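Local atomic coordinates of uncharacterized protein TP-0789 domain-containing protein (Nitrosomonas europaea ATCC 19718, PDB entry 3BUU), a protein that is of unknown function but belongs to the LolA superfamily, whose best-known members carry lipoproteins, so it may carry a hydrophobic ligand in the cell envelope. Residues R140-T143 against Y144-V147; R213-P216 against D217-T221. All blocks are in the same frame, centred on the assembly; numbering follows the deposited sequence.

Interaction 1 (R140-T143 against Y144-V147); sequences RSVT and YQKV
Tyr144, whose ring packs against the methyl group of Thr143, has its hydroxyl oxygen gripped by two groups: OH is hydrogen-bonded to Asp105 OD1 and to Lys172 NZ. Tyrosine suits this position because one side chain offers both an apolar face and a polar end that can hydrogen-bond to a carboxylate and to a lysine nitrogen. The methyl approaches over the ring. Thr143 CG2 lies 3.7 Å from the centroid of the Tyr144 ring, 27° off the normal, in a CH-pi contact displaced toward the rim, with Tyr144 CE2 its nearest ring atom at 3.4 Å. With OG1 of Thr143 turned beside the backbone N (chi1 -48°), CG2 falls opposite that nitrogen and runs alongside the next side chain. The loop joins strand 128-137 to its antiparallel neighbour 146-152, a hairpin connection in the antiparallel strand array, consistent with the open, barrel-like fold of LolA. Tyr115 OH bonds to the backbone N of Tyr144, and backbone bonding between Gln145 and Gly137 closes the hairpin. Val142 brings CG2 to 3.3 Å from Tyr144 O, a buried carbonyl oxygen with no polar partner in the model. Valine suits this buried place, offering an apolar methyl and no polar side-chain group to satisfy. Gln145 bends at chi2 (-51°) and reaches back toward the chain, bringing CD to 4.0 Å from Arg140 CA. The start of the Arg140 side chain also lies near this amide, while its guanidinium runs on away from it at the exposed surface.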
loop_
_atom_site.group_PDB
_atom_site.type_symbol
_atom_site.label_atom_id
_atom_site.label_comp_id
_atom_site.label_asym_id
_atom_site.label_seq_id
_atom_site.Cartn_x
_atom_site.Cartn_y
_atom_site.Cartn_z
ATOM N N ARG A 140 11.154 -1.757 13.166
ATOM C CA ARG A 140 10.543 -3.053 12.905
ATOM C C ARG A 140 9.019 -3.018 12.856
ATOM O O ARG A 140 8.382 -4.021 12.489
ATOM C CB ARG A 140 11.025 -4.036 13.968
ATOM C CG ARG A 140 12.532 -4.283 13.912
ATOM C CD ARG A 140 12.994 -5.037 15.161
ATOM N NE ARG A 140 12.528 -4.365 16.377
ATOM C CZ ARG A 140 12.316 -4.955 17.552
ATOM N NH1 ARG A 140 12.508 -6.259 17.698
ATOM N NH2 ARG A 140 11.887 -4.237 18.584
ATOM N N SER A 141 8.422 -1.861 13.108
ATOM C CA SER A 141 6.963 -1.772 12.972
ATOM C C SER A 141 6.480 -1.231 11.655
ATOM O O SER A 141 5.268 -1.210 11.464
ATOM C CB SER A 141 6.301 -0.970 14.075
ATOM O OG SER A 141 6.705 0.387 14.040
ATOM N N VAL A 142 7.380 -0.815 10.761
ATOM C CA VAL A 142 6.934 -0.407 9.446
ATOM C C VAL A 142 6.676 -1.664 8.628
ATOM O O VAL A 142 6.876 -2.816 9.086
ATOM C CB VAL A 142 7.856 0.646 8.721
ATOM C CG1 VAL A 142 8.017 1.894 9.563
ATOM C CG2 VAL A 142 9.191 0.018 8.337
ATOM N N THR A 143 6.137 -1.501 7.432
ATOM C CA THR A 143 5.656 -2.650 6.701
ATOM C C THR A 143 6.779 -3.605 6.285
ATOM O O THR A 143 6.596 -4.826 6.331
ATOM C CB THR A 143 4.774 -2.220 5.524
ATOM O OG1 THR A 143 3.809 -1.266 5.976
ATOM C CG2 THR A 143 4.028 -3.386 4.875
ATOM N N TYR A 144 7.913 -3.035 5.841
ATOM C CA TYR A 144 9.067 -3.812 5.376
ATOM C C TYR A 144 10.336 -3.316 5.950
ATOM O O TYR A 144 10.456 -2.111 6.226
ATOM C CB TYR A 144 9.213 -3.742 3.826
ATOM C CG TYR A 144 7.952 -4.096 3.138
ATOM C CD1 TYR A 144 7.587 -5.427 2.964
ATOM C CD2 TYR A 144 7.085 -3.093 2.687
ATOM C CE1 TYR A 144 6.371 -5.762 2.352
ATOM C CE2 TYR A 144 5.866 -3.413 2.073
ATOM C CZ TYR A 144 5.531 -4.760 1.919
ATOM O OH TYR A 144 4.342 -5.134 1.343
ATOM N N GLN A 145 11.323 -4.202 6.050
ATOM C CA GLN A 145 12.628 -3.736 6.458
ATOM C C GLN A 145 13.415 -3.090 5.328
ATOM O O GLN A 145 14.258 -2.222 5.571
ATOM C CB GLN A 145 13.370 -4.817 7.216
ATOM C CG GLN A 145 12.651 -5.079 8.571
ATOM C CD GLN A 145 12.396 -3.799 9.393
ATOM O OE1 GLN A 145 11.261 -3.256 9.430
ATOM N NE2 GLN A 145 13.453 -3.292 10.010
ATOM N N LYS A 146 13.189 -3.525 4.106
ATOM C CA LYS A 146 13.898 -3.006 2.963
ATOM C C LYS A 146 13.019 -3.102 1.737
ATOM O O LYS A 146 12.402 -4.138 1.493
ATOM C CB LYS A 146 15.222 -3.804 2.742
ATOM C CG LYS A 146 15.907 -3.578 1.431
ATOM C CD LYS A 146 17.126 -4.532 1.311
ATOM C CE LYS A 146 17.643 -4.597 -0.087
ATOM N NZ LYS A 146 18.907 -5.390 -0.098
ATOM N N VAL A 147 12.999 -2.021 0.952
ATOM C CA VAL A 147 12.314 -1.995 -0.344
ATOM C C VAL A 147 13.304 -1.406 -1.354
ATOM O O VAL A 147 13.966 -0.410 -1.030
ATOM C CB VAL A 147 11.036 -1.119 -0.276
ATOM C CG1 VAL A 147 10.293 -1.122 -1.623
ATOM C CG2 VAL A 147 10.101 -1.650 0.806
#

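Interaction 2 (R213-P216 against D217-T221); sequences RDLP and DKIFT
Ile219 folds back on Pro216 and Leu215 in a short 3-10 turn. Its N-H donates to Pro216 O at 3.0 Å with an N-H...O angle of 165°, although the nitrogen stands 50° above the carbonyl plane. Proline fits the start of such a turn, having no N-H to satisfy and a ring that fixes phi. CG1 of Ile219 takes the position between N and the carbonyl carbon (chi1 73°), which sets it 3.6 Å above the centre of the Phe220 ring and, with the chain extended beyond, sends CD1 to 3.9 Å from Leu215 CD2. The other branch, CG2, faces Pro216 CD at 4.1 Å. Phe220 is the centre of an inverse gamma turn; with CG opposite its carbonyl carbon (chi1 -66°), the ring turns back toward Leu215, CZ lying 4.0 Å from Leu215 CB. Flat phenylalanine and branched leucine suit this buried, apolar side. Leu215 O, at the ring's edge, is hydrogen-bonded to Lys51 NZ. Replacing Ile219 by alanine removes CG1, CG2 and CD1 and would probably leave a gap between Leu215, Pro216 and the face of Phe220. Following strand 202-212, the turn rests on two other strands: Leu215 and Ile219 meet Leu49 of strand 39-51, and Phe220 reaches Asn55 and Ile57 of strand 55-62.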
loop_
_atom_site.group_PDB
_atom_site.type_symbol
_atom_site.label_atom_id
_atom_site.label_comp_id
_atom_site.label_asym_id
_atom_site.label_seq_id
_atom_site.Cartn_x
_atom_site.Cartn_y
_atom_site.Cartn_z
ATOM N N ARG A 213 -11.336 14.036 0.668
ATOM C CA ARG A 213 -12.384 13.962 1.685
ATOM C C ARG A 213 -11.808 14.497 2.965
ATOM O O ARG A 213 -10.690 14.140 3.295
ATOM C CB ARG A 213 -12.819 12.482 1.903
ATOM C CG ARG A 213 -13.957 12.374 2.861
ATOM C CD ARG A 213 -14.725 11.101 2.848
ATOM N NE ARG A 213 -15.688 11.126 3.950
ATOM C CZ ARG A 213 -16.473 10.114 4.280
ATOM N NH1 ARG A 213 -16.429 8.995 3.573
ATOM N NH2 ARG A 213 -17.276 10.205 5.332
ATOM N N ASP A 214 -12.572 15.282 3.706
ATOM C CA ASP A 214 -12.151 15.720 5.025
ATOM C C ASP A 214 -12.285 14.567 6.017
ATOM O O ASP A 214 -13.359 13.948 6.135
ATOM C CB ASP A 214 -13.010 16.916 5.447
ATOM C CG ASP A 214 -12.505 17.584 6.693
ATOM O OD1 ASP A 214 -11.330 17.416 7.071
ATOM O OD2 ASP A 214 -13.266 18.365 7.246
ATOM N N LEU A 215 -11.206 14.254 6.716
ATOM C CA LEU A 215 -11.197 13.126 7.631
ATOM C C LEU A 215 -10.812 13.632 9.009
ATOM O O LEU A 215 -9.622 13.703 9.347
ATOM C CB LEU A 215 -10.226 12.034 7.158
ATOM C CG LEU A 215 -10.580 11.449 5.764
ATOM C CD1 LEU A 215 -9.454 10.503 5.334
ATOM C CD2 LEU A 215 -11.895 10.720 5.785
ATOM N N PRO A 216 -11.806 14.021 9.807
ATOM C CA PRO A 216 -11.499 14.552 11.127
ATOM C C PRO A 216 -10.772 13.560 11.982
ATOM O O PRO A 216 -11.044 12.345 11.966
ATOM C CB PRO A 216 -12.889 14.866 11.710
ATOM C CG PRO A 216 -13.780 14.988 10.567
ATOM C CD PRO A 216 -13.259 13.969 9.554
ATOM N N ASP A 217 -9.881 14.065 12.809
ATOM C CA ASP A 217 -9.181 13.203 13.766
ATOM C C ASP A 217 -10.151 12.330 14.570
ATOM O O ASP A 217 -9.863 11.193 14.903
ATOM C CB ASP A 217 -8.317 14.070 14.709
ATOM C CG ASP A 217 -7.420 13.240 15.571
ATOM O OD1 ASP A 217 -6.440 12.662 15.067
ATOM O OD2 ASP A 217 -7.697 13.188 16.783
ATOM N N LYS A 218 -11.314 12.891 14.898
ATOM C CA LYS A 218 -12.264 12.225 15.723
ATOM C C LYS A 218 -12.960 11.014 15.104
ATOM O O LYS A 218 -13.613 10.294 15.795
ATOM C CB LYS A 218 -13.309 13.264 16.206
ATOM C CG LYS A 218 -12.769 14.252 17.239
ATOM C CD LYS A 218 -13.744 15.445 17.570
ATOM C CE LYS A 218 -13.121 16.497 18.479
ATOM N NZ LYS A 218 -12.472 15.827 19.644
ATOM N N ILE A 219 -12.811 10.749 13.815
ATOM C CA ILE A 219 -13.331 9.476 13.265
ATOM C C ILE A 219 -12.396 8.305 13.517
ATOM O O ILE A 219 -12.799 7.148 13.374
ATOM C CB ILE A 219 -13.713 9.509 11.738
ATOM C CG1 ILE A 219 -12.476 9.552 10.815
ATOM C CG2 ILE A 219 -14.706 10.625 11.481
ATOM C CD1 ILE A 219 -12.854 9.393 9.323
ATOM N N PHE A 220 -11.147 8.572 13.906
ATOM C CA PHE A 220 -10.157 7.498 13.993
ATOM C C PHE A 220 -10.180 6.924 15.389
ATOM O O PHE A 220 -9.226 7.053 16.157
ATOM C CB PHE A 220 -8.811 8.030 13.542
ATOM C CG PHE A 220 -8.805 8.383 12.090
ATOM C CD1 PHE A 220 -8.840 7.373 11.121
ATOM C CD2 PHE A 220 -8.826 9.700 11.685
ATOM C CE1 PHE A 220 -8.862 7.710 9.769
ATOM C CE2 PHE A 220 -8.849 10.042 10.364
ATOM C CZ PHE A 220 -8.862 9.050 9.386
ATOM N N THR A 221 -11.314 6.282 15.723
ATOM C CA THR A 221 -11.546 5.708 17.064
ATOM C C THR A 221 -12.312 4.394 16.943
ATOM O O THR A 221 -13.007 4.133 15.970
ATOM C CB THR A 221 -12.405 6.621 17.935
ATOM O OG1 THR A 221 -13.750 6.600 17.438
ATOM C CG2 THR A 221 -11.841 8.033 18.020
#

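How the interactions relate
Both contacts are local, one in a loop and one in a 3-10 turn, their centres 26 Å apart and their nearest atoms about 16 Å apart, so they do not touch. Interaction 1 comes first, in the link leading into strand 146-152. From there the chain passes through strands 158-164, 170-182, 185-195 and 202-212, each antiparallel to the one before it, and interaction 2 follows the last of these. Interaction 1 thus belongs to the part of the strand array near the outermost strand 115-125, whereas residues 213-221 pack on strands 39-51 and 55-62, which lie beyond 26-36, the neighbour of 202-212. They are separate elements of the curved, LolA-like framework, tied together by the run of strands between them.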